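Local coordinates for protein acetyltransferase, GNAT family (Streptococcus pneumoniae, PDB 2I79) that binds acetyl coenzyme A and, as a member of the GNAT family, probably transfers its acetyl group to the amino group of an acceptor substrate, at residues R122-V128 with Y165-I171; S56-L62 with V74-Q80; E4-R8 with L103-L107. All coordinates share one frame; numbering follows the deposited sequence.

Interaction 1 of 3, residues R122-V128 with Y165-I171. With ACO (acetyl coenzyme *a), chain G.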
loop_
_atom_site.group_PDB
_atom_site.type_symbol
_atom_site.label_atom_id
_atom_site.label_comp_id
_atom_site.label_asym_id
_atom_site.label_seq_id
_atom_site.Cartn_x
_atom_site.Cartn_y
_atom_site.Cartn_z
ATOM N N ARG A 122 5.062 -11.186 10.864
ATOM C CA ARG A 122 5.138 -10.725 12.244
ATOM C C ARG A 122 4.245 -9.495 12.513
ATOM O O ARG A 122 4.275 -8.907 13.590
ATOM C CB ARG A 122 6.588 -10.384 12.581
ATOM C CG ARG A 122 7.583 -11.531 12.355
ATOM C CD ARG A 122 7.277 -12.796 13.176
ATOM N NE ARG A 122 7.228 -12.513 14.612
ATOM C CZ ARG A 122 8.300 -12.269 15.366
ATOM N NH1 ARG A 122 9.521 -12.306 14.847
ATOM N NH2 ARG A 122 8.156 -11.993 16.653
ATOM N N ARG A 123 3.459 -9.098 11.531
ATOM C CA ARG A 123 2.540 -7.971 11.664
ATOM C C ARG A 123 1.410 -8.096 10.630
ATOM O O ARG A 123 1.655 -8.472 9.462
ATOM C CB ARG A 123 3.280 -6.628 11.507
ATOM C CG ARG A 123 2.338 -5.445 11.207
ATOM C CD ARG A 123 3.029 -4.104 10.957
ATOM N NE ARG A 123 2.803 -3.382 12.134
ATOM C CZ ARG A 123 1.847 -2.481 12.371
ATOM N NH1 ARG A 123 1.047 -1.978 11.457
ATOM N NH2 ARG A 123 1.797 -2.009 13.584
ATOM N N LEU A 124 0.181 -7.827 11.083
ATOM C CA LEU A 124 -0.969 -7.626 10.210
ATOM C C LEU A 124 -1.510 -6.199 10.383
ATOM O O LEU A 124 -1.477 -5.616 11.466
ATOM C CB LEU A 124 -2.087 -8.656 10.458
ATOM C CG LEU A 124 -1.727 -10.140 10.335
ATOM C CD1 LEU A 124 -2.905 -11.007 10.779
ATOM C CD2 LEU A 124 -1.293 -10.510 8.910
ATOM N N GLN A 125 -1.992 -5.644 9.283
ATOM C CA GLN A 125 -2.432 -4.275 9.262
ATOM C C GLN A 125 -3.476 -4.041 8.180
ATOM O O GLN A 125 -3.567 -4.800 7.201
ATOM C CB GLN A 125 -1.236 -3.351 9.023
ATOM C CG GLN A 125 -0.637 -3.435 7.604
ATOM C CD GLN A 125 0.526 -2.477 7.409
ATOM O OE1 GLN A 125 1.158 -2.046 8.367
ATOM N NE2 GLN A 125 0.801 -2.126 6.158
ATOM N N LEU A 126 -4.265 -2.987 8.394
ATOM C CA LEU A 126 -5.206 -2.466 7.421
ATOM C C LEU A 126 -5.539 -1.045 7.794
ATOM O O LEU A 126 -5.095 -0.553 8.818
ATOM C CB LEU A 126 -6.496 -3.269 7.410
ATOM C CG LEU A 126 -7.386 -3.291 8.666
ATOM C CD1 LEU A 126 -8.707 -3.754 8.160
ATOM C CD2 LEU A 126 -6.912 -4.198 9.775
ATOM N N THR A 127 -6.287 -0.392 6.917
ATOM C CA THR A 127 -6.926 0.867 7.192
ATOM C C THR A 127 -8.417 0.591 7.032
ATOM O O THR A 127 -8.811 -0.222 6.182
ATOM C CB THR A 127 -6.505 1.967 6.210
ATOM O OG1 THR A 127 -6.943 1.591 4.922
ATOM C CG2 THR A 127 -5.007 2.144 6.153
ATOM N N VAL A 128 -9.220 1.276 7.843
ATOM C CA VAL A 128 -10.671 1.082 7.923
ATOM C C VAL A 128 -11.326 2.469 8.042
ATOM O O VAL A 128 -10.886 3.281 8.864
ATOM C CB VAL A 128 -11.083 0.233 9.208
ATOM C CG1 VAL A 128 -12.607 -0.006 9.264
ATOM C CG2 VAL A 128 -10.358 -1.120 9.213
ATOM N N TYR A 165 -9.023 4.867 9.973
ATOM C CA TYR A 165 -8.110 4.420 11.000
ATOM C C TYR A 165 -7.064 3.533 10.355
ATOM O O TYR A 165 -7.354 2.742 9.475
ATOM C CB TYR A 165 -8.840 3.615 12.086
ATOM C CG TYR A 165 -9.690 4.462 13.054
ATOM C CD1 TYR A 165 -9.135 5.570 13.722
ATOM C CD2 TYR A 165 -11.019 4.132 13.317
ATOM C CE1 TYR A 165 -9.900 6.340 14.618
ATOM C CE2 TYR A 165 -11.794 4.873 14.209
ATOM C CZ TYR A 165 -11.224 5.992 14.859
ATOM O OH TYR A 165 -11.965 6.752 15.748
ATOM N N LEU A 166 -5.841 3.695 10.816
ATOM C CA LEU A 166 -4.778 2.705 10.673
ATOM C C LEU A 166 -4.871 1.705 11.822
ATOM O O LEU A 166 -4.870 2.116 12.999
ATOM C CB LEU A 166 -3.434 3.424 10.814
ATOM C CG LEU A 166 -3.107 4.576 9.870
ATOM C CD1 LEU A 166 -1.898 5.368 10.459
ATOM C CD2 LEU A 166 -2.821 3.988 8.495
ATOM N N MET A 167 -4.990 0.416 11.504
ATOM C CA MET A 167 -5.132 -0.613 12.540
ATOM C C MET A 167 -4.068 -1.708 12.356
ATOM O O MET A 167 -3.716 -2.085 11.221
ATOM C CB MET A 167 -6.516 -1.247 12.476
ATOM C CG MET A 167 -7.718 -0.280 12.635
ATOM S SD MET A 167 -9.280 -1.096 13.037
ATOM C CE MET A 167 -8.853 -1.728 14.647
ATOM N N GLY A 168 -3.556 -2.228 13.467
ATOM C CA GLY A 168 -2.459 -3.199 13.409
ATOM C C GLY A 168 -2.445 -4.230 14.514
ATOM O O GLY A 168 -3.017 -4.001 15.563
ATOM N N LYS A 169 -1.800 -5.375 14.249
ATOM C CA LYS A 169 -1.621 -6.462 15.209
ATOM C C LYS A 169 -0.262 -7.129 15.035
ATOM O O LYS A 169 0.129 -7.479 13.898
ATOM C CB LYS A 169 -2.722 -7.495 15.025
ATOM C CG LYS A 169 -2.707 -8.619 16.061
ATOM C CD LYS A 169 -3.576 -9.779 15.630
ATOM C CE LYS A 169 -3.513 -10.916 16.633
ATOM N NZ LYS A 169 -4.303 -10.627 17.855
ATOM N N LEU A 170 0.470 -7.299 16.131
ATOM C CA LEU A 170 1.738 -8.038 16.088
ATOM C C LEU A 170 1.459 -9.514 16.278
ATOM O O LEU A 170 0.615 -9.877 17.082
ATOM C CB LEU A 170 2.714 -7.552 17.153
ATOM C CG LEU A 170 3.033 -6.063 17.140
ATOM C CD1 LEU A 170 4.041 -5.704 18.247
ATOM C CD2 LEU A 170 3.523 -5.630 15.774
ATOM N N ILE A 171 2.142 -10.359 15.509
ATOM C CA ILE A 171 1.975 -11.817 15.592
ATOM C C ILE A 171 3.314 -12.556 15.675
ATOM O O ILE A 171 4.353 -11.989 15.326
ATOM C CB ILE A 171 1.138 -12.352 14.426
ATOM C CG1 ILE A 171 1.665 -11.866 13.082
ATOM C CG2 ILE A 171 -0.384 -11.948 14.561
ATOM C CD1 ILE A 171 0.778 -12.324 11.973
HETATM N N1A ACO G . -21.273 -1.068 15.345
HETATM C C2A ACO G . -20.569 -1.893 16.150
HETATM N N3A ACO G . -20.604 -3.234 16.028
HETATM C C4A ACO G . -21.351 -3.825 15.075
HETATM C C5A ACO G . -22.129 -3.003 14.151
HETATM C C6A ACO G . -22.041 -1.547 14.338
HETATM N N6A ACO G . -22.736 -0.722 13.525
HETATM N N7A ACO G . -22.769 -3.837 13.329
HETATM C C8A ACO G . -22.412 -5.103 13.703
HETATM N N9A ACO G . -21.568 -5.086 14.748
HETATM C C1B ACO G . -20.893 -6.185 15.495
HETATM C C2B ACO G . -21.657 -7.465 15.795
HETATM O O2B ACO G . -22.415 -7.365 17.003
HETATM C C3B ACO G . -20.516 -8.435 15.961
HETATM O O3B ACO G . -19.808 -8.282 17.177
HETATM P P3B ACO G . -19.900 -9.308 18.402
HETATM O O7A ACO G . -21.298 -8.902 18.841
HETATM O O8A ACO G . -18.782 -8.964 19.357
HETATM O O9A ACO G . -19.736 -10.693 17.829
HETATM C C4B ACO G . -19.516 -7.966 14.914
HETATM O O4B ACO G . -19.728 -6.567 14.766
HETATM C C5B ACO G . -19.715 -8.723 13.607
HETATM O O5B ACO G . -18.952 -9.928 13.738
HETATM P P1A ACO G . -19.172 -11.098 12.659
HETATM O O1A ACO G . -20.642 -11.376 12.486
HETATM O O2A ACO G . -18.194 -12.190 13.044
HETATM O O3A ACO G . -18.739 -10.309 11.313
HETATM P P2A ACO G . -19.526 -10.219 9.880
HETATM O O4A ACO G . -20.758 -9.307 9.864
HETATM O O5A ACO G . -19.634 -11.651 9.416
HETATM O O6A ACO G . -18.322 -9.453 9.087
HETATM C CBP ACO G . -17.646 -7.316 8.106
HETATM C CCP ACO G . -18.018 -8.089 9.357
HETATM C CDP ACO G . -17.221 -5.904 8.534
HETATM C CEP ACO G . -16.509 -8.070 7.399
HETATM C CAP ACO G . -18.865 -7.227 7.181
HETATM O OAP ACO G . -19.919 -6.427 7.769
HETATM C C9P ACO G . -18.486 -6.677 5.816
HETATM O O9P ACO G . -18.041 -7.424 4.965
HETATM N N8P ACO G . -18.683 -5.383 5.596
HETATM C C7P ACO G . -18.418 -4.697 4.325
HETATM C C6P ACO G . -16.954 -4.733 3.889
HETATM C C5P ACO G . -16.051 -4.200 4.966
HETATM O O5P ACO G . -16.288 -3.114 5.456
HETATM N N4P ACO G . -15.031 -4.964 5.334
HETATM C C3P ACO G . -14.065 -4.581 6.351
HETATM C C2P ACO G . -13.100 -3.495 5.896
HETATM S S1P ACO G . -12.100 -4.116 4.573
HETATM C C ACO G . -10.662 -4.663 5.096
HETATM O O ACO G . -10.775 -5.641 5.797
HETATM C CH3 ACO G . -9.388 -3.944 4.691
#

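Interaction 2 of 3, residues S56-L62 with V74-Q80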
loop_
_atom_site.group_PDB
_atom_site.type_symbol
_atom_site.label_atom_id
_atom_site.label_comp_id
_atom_site.label_asym_id
_atom_site.label_seq_id
_atom_site.Cartn_x
_atom_site.Cartn_y
_atom_site.Cartn_z
ATOM N N SER A 56 2.902 -18.415 -2.699
ATOM C CA SER A 56 3.660 -17.427 -1.924
ATOM C C SER A 56 3.579 -17.832 -0.462
ATOM O O SER A 56 2.520 -18.252 0.015
ATOM C CB SER A 56 3.032 -16.034 -2.126
ATOM O OG SER A 56 3.541 -15.070 -1.227
ATOM N N ASP A 57 4.675 -17.701 0.268
ATOM C CA ASP A 57 4.683 -18.178 1.644
ATOM C C ASP A 57 4.252 -17.123 2.676
ATOM O O ASP A 57 4.094 -17.446 3.834
ATOM C CB ASP A 57 6.039 -18.809 2.013
ATOM C CG ASP A 57 7.225 -17.963 1.589
ATOM O OD1 ASP A 57 7.097 -16.706 1.543
ATOM O OD2 ASP A 57 8.299 -18.567 1.292
ATOM N N ASN A 58 4.085 -15.873 2.259
ATOM C CA ASN A 58 3.671 -14.809 3.173
ATOM C C ASN A 58 2.353 -14.145 2.732
ATOM O O ASN A 58 1.958 -13.103 3.246
ATOM C CB ASN A 58 4.813 -13.791 3.401
ATOM C CG ASN A 58 5.081 -12.865 2.197
ATOM O OD1 ASN A 58 4.684 -13.120 1.066
ATOM N ND2 ASN A 58 5.798 -11.796 2.455
ATOM N N GLN A 59 1.665 -14.782 1.792
ATOM C CA GLN A 59 0.380 -14.321 1.363
ATOM C C GLN A 59 -0.630 -15.475 1.365
ATOM O O GLN A 59 -0.237 -16.646 1.320
ATOM C CB GLN A 59 0.486 -13.697 -0.021
ATOM C CG GLN A 59 1.439 -12.505 -0.115
ATOM C CD GLN A 59 1.521 -11.947 -1.512
ATOM O OE1 GLN A 59 2.184 -12.524 -2.391
ATOM N NE2 GLN A 59 0.859 -10.834 -1.741
ATOM N N ILE A 60 -1.923 -15.136 1.430
ATOM C CA ILE A 60 -2.997 -16.127 1.376
ATOM C C ILE A 60 -4.361 -15.522 1.067
ATOM O O ILE A 60 -4.663 -14.400 1.473
ATOM C CB ILE A 60 -3.088 -16.935 2.697
ATOM C CG1 ILE A 60 -3.917 -18.216 2.489
ATOM C CG2 ILE A 60 -3.671 -16.108 3.804
ATOM C CD1 ILE A 60 -3.518 -19.369 3.426
ATOM N N THR A 61 -5.194 -16.303 0.379
ATOM C CA THR A 61 -6.601 -16.011 0.204
ATOM C C THR A 61 -7.415 -17.206 0.698
ATOM O O THR A 61 -7.250 -18.312 0.204
ATOM C CB THR A 61 -6.972 -15.739 -1.254
ATOM O OG1 THR A 61 -6.232 -14.631 -1.721
ATOM C CG2 THR A 61 -8.490 -15.440 -1.421
ATOM N N LEU A 62 -8.264 -16.957 1.696
ATOM C CA LEU A 62 -9.172 -17.948 2.272
ATOM C C LEU A 62 -10.611 -17.625 1.908
ATOM O O LEU A 62 -11.039 -16.469 1.975
ATOM C CB LEU A 62 -9.066 -17.966 3.793
ATOM C CG LEU A 62 -7.771 -18.485 4.457
ATOM C CD1 LEU A 62 -7.862 -18.320 5.977
ATOM C CD2 LEU A 62 -7.471 -19.930 4.112
ATOM N N VAL A 74 -11.123 -13.683 3.096
ATOM C CA VAL A 74 -10.080 -12.946 3.795
ATOM C C VAL A 74 -8.811 -13.065 2.939
ATOM O O VAL A 74 -8.460 -14.134 2.433
ATOM C CB VAL A 74 -9.889 -13.370 5.299
ATOM C CG1 VAL A 74 -9.678 -14.852 5.463
ATOM C CG2 VAL A 74 -8.709 -12.580 5.950
ATOM N N ASN A 75 -8.150 -11.930 2.757
ATOM C CA ASN A 75 -6.991 -11.830 1.910
ATOM C C ASN A 75 -5.832 -11.276 2.727
ATOM O O ASN A 75 -5.973 -10.246 3.411
ATOM C CB ASN A 75 -7.343 -10.883 0.789
ATOM C CG ASN A 75 -6.712 -11.247 -0.490
ATOM O OD1 ASN A 75 -5.797 -10.564 -0.954
ATOM N ND2 ASN A 75 -7.170 -12.341 -1.083
ATOM N N ILE A 76 -4.709 -11.978 2.723
ATOM C CA ILE A 76 -3.462 -11.367 3.167
ATOM C C ILE A 76 -2.535 -11.172 1.977
ATOM O O ILE A 76 -2.246 -12.099 1.226
ATOM C CB ILE A 76 -2.740 -12.159 4.234
ATOM C CG1 ILE A 76 -3.640 -12.346 5.460
ATOM C CG2 ILE A 76 -1.448 -11.439 4.589
ATOM C CD1 ILE A 76 -3.060 -13.295 6.478
ATOM N N THR A 77 -2.104 -9.932 1.833
ATOM C CA THR A 77 -1.214 -9.474 0.784
ATOM C C THR A 77 0.075 -8.973 1.429
ATOM O O THR A 77 0.071 -8.569 2.576
ATOM C CB THR A 77 -1.921 -8.355 0.021
ATOM O OG1 THR A 77 -2.441 -8.898 -1.187
ATOM C CG2 THR A 77 -1.014 -7.195 -0.251
ATOM N N ALA A 78 1.179 -9.005 0.690
ATOM C CA ALA A 78 2.481 -8.648 1.252
ATOM C C ALA A 78 3.531 -8.411 0.177
ATOM O O ALA A 78 3.566 -9.112 -0.835
ATOM C CB ALA A 78 2.956 -9.745 2.197
ATOM N N ASP A 79 4.402 -7.444 0.425
ATOM C CA ASP A 79 5.599 -7.224 -0.388
ATOM C C ASP A 79 6.675 -8.233 -0.076
ATOM O O ASP A 79 6.633 -8.870 0.962
ATOM C CB ASP A 79 6.123 -5.815 -0.143
ATOM C CG ASP A 79 5.223 -4.763 -0.761
ATOM O OD1 ASP A 79 4.266 -5.124 -1.499
ATOM O OD2 ASP A 79 5.468 -3.573 -0.519
ATOM N N GLN A 80 7.647 -8.370 -0.982
ATOM C CA GLN A 80 8.647 -9.429 -0.887
ATOM C C GLN A 80 10.033 -8.971 -0.439
ATOM O O GLN A 80 10.839 -9.806 -0.050
ATOM C CB GLN A 80 8.754 -10.193 -2.224
ATOM C CG GLN A 80 7.502 -10.988 -2.640
ATOM C CD GLN A 80 6.942 -11.841 -1.520
ATOM O OE1 GLN A 80 5.771 -11.694 -1.135
ATOM N NE2 GLN A 80 7.798 -12.666 -0.921
#

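Interaction 3 of 3, residues E4-R8 with L103-L107. With ACO (acetyl coenzyme *a), chain G.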
loop_
_atom_site.group_PDB
_atom_site.type_symbol
_atom_site.label_atom_id
_atom_site.label_comp_id
_atom_site.label_asym_id
_atom_site.label_seq_id
_atom_site.Cartn_x
_atom_site.Cartn_y
_atom_site.Cartn_z
ATOM N N GLU A 4 -24.618 -25.432 5.427
ATOM C CA GLU A 4 -23.394 -26.115 5.172
ATOM C C GLU A 4 -22.278 -25.073 5.052
ATOM O O GLU A 4 -22.421 -24.093 4.321
ATOM C CB GLU A 4 -23.587 -26.886 3.883
ATOM C CG GLU A 4 -22.461 -27.787 3.516
ATOM C CD GLU A 4 -22.860 -28.700 2.357
ATOM O OE1 GLU A 4 -23.739 -28.273 1.548
ATOM O OE2 GLU A 4 -22.310 -29.836 2.287
ATOM N N LEU A 5 -21.182 -25.279 5.780
ATOM C CA LEU A 5 -20.037 -24.338 5.791
ATOM C C LEU A 5 -18.753 -25.022 5.349
ATOM O O LEU A 5 -18.427 -26.076 5.859
ATOM C CB LEU A 5 -19.822 -23.751 7.193
ATOM C CG LEU A 5 -18.676 -22.731 7.376
ATOM C CD1 LEU A 5 -18.848 -21.505 6.449
ATOM C CD2 LEU A 5 -18.536 -22.246 8.815
ATOM N N LEU A 6 -18.020 -24.417 4.423
ATOM C CA LEU A 6 -16.613 -24.802 4.181
ATOM C C LEU A 6 -15.712 -23.560 4.241
ATOM O O LEU A 6 -16.003 -22.548 3.617
ATOM C CB LEU A 6 -16.445 -25.539 2.820
ATOM C CG LEU A 6 -15.004 -25.821 2.333
ATOM C CD1 LEU A 6 -14.252 -26.829 3.226
ATOM C CD2 LEU A 6 -15.031 -26.328 0.915
ATOM N N ILE A 7 -14.637 -23.634 5.016
ATOM C CA ILE A 7 -13.578 -22.631 4.958
ATOM C C ILE A 7 -12.305 -23.322 4.504
ATOM O O ILE A 7 -11.901 -24.349 5.080
ATOM C CB ILE A 7 -13.358 -21.920 6.282
ATOM C CG1 ILE A 7 -14.605 -21.089 6.610
ATOM C CG2 ILE A 7 -12.110 -21.030 6.193
ATOM C CD1 ILE A 7 -14.561 -20.334 7.939
ATOM N N ARG A 8 -11.702 -22.782 3.446
ATOM C CA ARG A 8 -10.429 -23.301 2.919
ATOM C C ARG A 8 -9.716 -22.291 2.022
ATOM O O ARG A 8 -10.328 -21.346 1.510
ATOM C CB ARG A 8 -10.647 -24.583 2.097
ATOM C CG ARG A 8 -11.494 -24.404 0.850
ATOM C CD ARG A 8 -11.263 -25.520 -0.168
ATOM N NE ARG A 8 -12.225 -25.475 -1.274
ATOM C CZ ARG A 8 -12.162 -24.636 -2.304
ATOM N NH1 ARG A 8 -11.167 -23.763 -2.409
ATOM N NH2 ARG A 8 -13.085 -24.684 -3.253
ATOM N N LEU A 103 -19.445 -15.017 10.782
ATOM C CA LEU A 103 -18.599 -15.501 9.675
ATOM C C LEU A 103 -17.301 -14.692 9.534
ATOM O O LEU A 103 -16.206 -15.264 9.396
ATOM C CB LEU A 103 -19.378 -15.535 8.351
ATOM C CG LEU A 103 -18.585 -16.132 7.181
ATOM C CD1 LEU A 103 -18.034 -17.555 7.477
ATOM C CD2 LEU A 103 -19.461 -16.098 5.931
ATOM N N GLY A 104 -17.431 -13.367 9.593
ATOM C CA GLY A 104 -16.284 -12.460 9.625
ATOM C C GLY A 104 -15.243 -12.839 10.673
ATOM O O GLY A 104 -14.061 -12.841 10.381
ATOM N N SER A 105 -15.681 -13.156 11.893
ATOM C CA SER A 105 -14.781 -13.580 12.973
ATOM C C SER A 105 -14.070 -14.882 12.703
ATOM O O SER A 105 -12.899 -15.006 12.978
ATOM C CB SER A 105 -15.539 -13.757 14.296
ATOM O OG SER A 105 -15.855 -12.511 14.830
ATOM N N LEU A 106 -14.805 -15.876 12.237
ATOM C CA LEU A 106 -14.222 -17.171 11.903
ATOM C C LEU A 106 -13.079 -17.045 10.869
ATOM O O LEU A 106 -12.004 -17.646 11.015
ATOM C CB LEU A 106 -15.320 -18.053 11.341
ATOM C CG LEU A 106 -15.407 -19.531 11.707
ATOM C CD1 LEU A 106 -15.021 -19.820 13.176
ATOM C CD2 LEU A 106 -16.871 -19.975 11.381
ATOM N N LEU A 107 -13.335 -16.247 9.840
ATOM C CA LEU A 107 -12.379 -15.999 8.757
ATOM C C LEU A 107 -11.176 -15.197 9.257
ATOM O O LEU A 107 -10.029 -15.552 8.986
ATOM C CB LEU A 107 -13.077 -15.246 7.615
ATOM C CG LEU A 107 -13.264 -15.793 6.187
ATOM C CD1 LEU A 107 -13.121 -17.318 6.028
ATOM C CD2 LEU A 107 -14.601 -15.283 5.645
HETATM N N1A ACO G . -21.273 -1.068 15.345
HETATM C C2A ACO G . -20.569 -1.893 16.150
HETATM N N3A ACO G . -20.604 -3.234 16.028
HETATM C C4A ACO G . -21.351 -3.825 15.075
HETATM C C5A ACO G . -22.129 -3.003 14.151
HETATM C C6A ACO G . -22.041 -1.547 14.338
HETATM N N6A ACO G . -22.736 -0.722 13.525
HETATM N N7A ACO G . -22.769 -3.837 13.329
HETATM C C8A ACO G . -22.412 -5.103 13.703
HETATM N N9A ACO G . -21.568 -5.086 14.748
HETATM C C1B ACO G . -20.893 -6.185 15.495
HETATM C C2B ACO G . -21.657 -7.465 15.795
HETATM O O2B ACO G . -22.415 -7.365 17.003
HETATM C C3B ACO G . -20.516 -8.435 15.961
HETATM O O3B ACO G . -19.808 -8.282 17.177
HETATM P P3B ACO G . -19.900 -9.308 18.402
HETATM O O7A ACO G . -21.298 -8.902 18.841
HETATM O O8A ACO G . -18.782 -8.964 19.357
HETATM O O9A ACO G . -19.736 -10.693 17.829
HETATM C C4B ACO G . -19.516 -7.966 14.914
HETATM O O4B ACO G . -19.728 -6.567 14.766
HETATM C C5B ACO G . -19.715 -8.723 13.607
HETATM O O5B ACO G . -18.952 -9.928 13.738
HETATM P P1A ACO G . -19.172 -11.098 12.659
HETATM O O1A ACO G . -20.642 -11.376 12.486
HETATM O O2A ACO G . -18.194 -12.190 13.044
HETATM O O3A ACO G . -18.739 -10.309 11.313
HETATM P P2A ACO G . -19.526 -10.219 9.880
HETATM O O4A ACO G . -20.758 -9.307 9.864
HETATM O O5A ACO G . -19.634 -11.651 9.416
HETATM O O6A ACO G . -18.322 -9.453 9.087
HETATM C CBP ACO G . -17.646 -7.316 8.106
HETATM C CCP ACO G . -18.018 -8.089 9.357
HETATM C CDP ACO G . -17.221 -5.904 8.534
HETATM C CEP ACO G . -16.509 -8.070 7.399
HETATM C CAP ACO G . -18.865 -7.227 7.181
HETATM O OAP ACO G . -19.919 -6.427 7.769
HETATM C C9P ACO G . -18.486 -6.677 5.816
HETATM O O9P ACO G . -18.041 -7.424 4.965
HETATM N N8P ACO G . -18.683 -5.383 5.596
HETATM C C7P ACO G . -18.418 -4.697 4.325
HETATM C C6P ACO G . -16.954 -4.733 3.889
HETATM C C5P ACO G . -16.051 -4.200 4.966
HETATM O O5P ACO G . -16.288 -3.114 5.456
HETATM N N4P ACO G . -15.031 -4.964 5.334
HETATM C C3P ACO G . -14.065 -4.581 6.351
HETATM C C2P ACO G . -13.100 -3.495 5.896
HETATM S S1P ACO G . -12.100 -4.116 4.573
HETATM C C ACO G . -10.662 -4.663 5.096
HETATM O O ACO G . -10.775 -5.641 5.797
HETATM C CH3 ACO G . -9.388 -3.944 4.691
#

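Interaction 1 of 3, residues R122-V128 with Y165-I171
Ile171 turns its CG1 into the slot between its own backbone N and carbonyl carbon (chi1 51°), which swings CD1 across Leu124 at about a right angle, 3.7 Å from Leu124 CG. With CG anti to the carbonyl carbon, Arg122 bends at chi2 (-59°) and chi3 (-57°), which brings NE to Ile171 O at 3.0 Å. That bond lies in the guanidinium plane and meets a carbonyl lone pair, helping to orient the group. By contrast, Ile171 N donates a hydrogen bond to Arg122 O from above the carbonyl plane. Further along, Leu126 and Met167 lie side by side, Leu126 CD2 4.0 Å from Met167 CB, while Leu126 CD1 turns to the cofactor's acetyl methyl CH3 at 3.5 Å. On the other face, Arg123 NH1 holds Gln125 OE1 in plane at 3.1 Å, and Arg123 NH2 makes a salt bridge to Glu147; Gln125 NE2 goes on to Asp89. Tyr139 and Phe144 pack on Leu126 and Met167. Backbone bonds at Leu124–Lys169, Leu126–Met167 and Val128–Tyr165 complete an antiparallel ladder: the last strand, 160-170, inserts between 123-129 and 145-156, as in the GNAT fold, with Leu126 at the acetyl group.

Interaction 2 of 3, residues S56-L62 with V74-Q80
Ile60 and Leu62 pair with Ile76 and Val74 in antiparallel register, the two short strands running 179° apart with axes 4.8 Å from each other. They are the open ends of a beta hairpin, 60-66 with 69-77, in the central sheet of the GNAT fold. Each of the two hydrogen-bonded pairs is closed by reciprocal N-H to O bonds; the shortest, from Ile76 N to Ile60 O, is 2.7 Å. Between them sits the non-hydrogen-bonded pair Thr61 and Asn75.

The side chains sort by face. On the apolar face Leu62 and Val74 lie side by side, pointing the same way, with Leu62 CB 3.6 Å from Val74 CG1. Val74 puts that methyl between its backbone N and carbonyl carbon (chi1 53°), where it also meets Leu62 CD1. Next along, the CG2 branch of Ile60 lies against CD1 of Ile76 at 3.9 Å, the two chains crossing at a slant. Helix 103-117 covers this face, with Trp114 on Ile60 and Leu107 and Ala111 on Val74. Thr61 and Asn75 instead face helix 43-55, where Phe49 packs on both and Gln53 NE2 bonds to Thr61 OG1.

Beyond the Ile60–Ile76 pair, Asn58 lies beside Ala78 and Asp79. Ala78 CB rests 3.5 Å from Asn58 ND2, a nitrogen that is hydrogen-bonded to Arg85 O. A second, weak bond runs from Asn58 ND2 to Asp79 O, 3.4 Å away.

Interaction 3 of 3, residues E4-R8 with L103-L107
Ile7 CD1 of the edge strand 5-9 packs on Leu106 and Leu107 in the first turn of helix 103-117, and the contact between strand and helix is wholly apolar. This methyl does most of the touching: it lies 3.8 Å from Leu107 CD1 and 3.9 Å from Leu106 CG, so it meets two neighbouring leucines of the helix. Ile7 CG1 stands anti to the carbonyl carbon (chi1 -66°), which carries CD1 out to that pair, while the CG2 branch of Ile7 also rests on Leu107 CD1, at 3.9 Å. Leu5 and Leu106 reach toward each other tip to tip, CD2 to CD2 at 3.8 Å. Leu103 CD1 adds a looser approach to Leu5 CD1, 4.2 Å.

Outside this shell, Ala64 of strand 60-66 packs on both Leu103 and Leu107, and Ile94 touches the same two leucines. Leu66 touches Leu5. The strand and helix axes run 10.9 Å apart at 32°, a spacing bridged by side chains alone.

The same helical turn serves the cofactor with its backbone. Gly104 N donates a hydrogen bond to O5A of acetyl coenzyme A at 2.8 Å. Ser105 N donates another, to O2A of the cofactor, at 2.9 Å. Ser105 OG bonds O2A as well, so that oxygen is gripped by two donors from one residue; OG is bonded in addition to Lys141 NZ. Amides at a helix N-terminus turned to the pyrophosphate of acetyl coenzyme A form the pyrophosphate-binding site characteristic of GNAT acetyltransferases.

In the fold
The three contacts share one mixed sheet. Interaction 3 begins at its edge strand 5-9, interaction 2 joins the next two strands, and interaction 1 joins strands 123-129 and 160-170 beyond strand 87-94. Along the chain, interaction 2 falls between the two segments of interaction 3, and interaction 1 follows both, helix 103-117 leading on to strand 123-129. Centres of interactions 1 and 2 are about 14 Å apart, and Leu124 CD2 meets Ile76 CD1 at 4.1 Å; interaction 2 also touches interaction 3, through Leu62 against Arg8. Interactions 1 and 3, with centres about 21 Å apart, do not touch, yet both reach acetyl coenzyme A, one at its acetyl end and the other at its pyrophosphate.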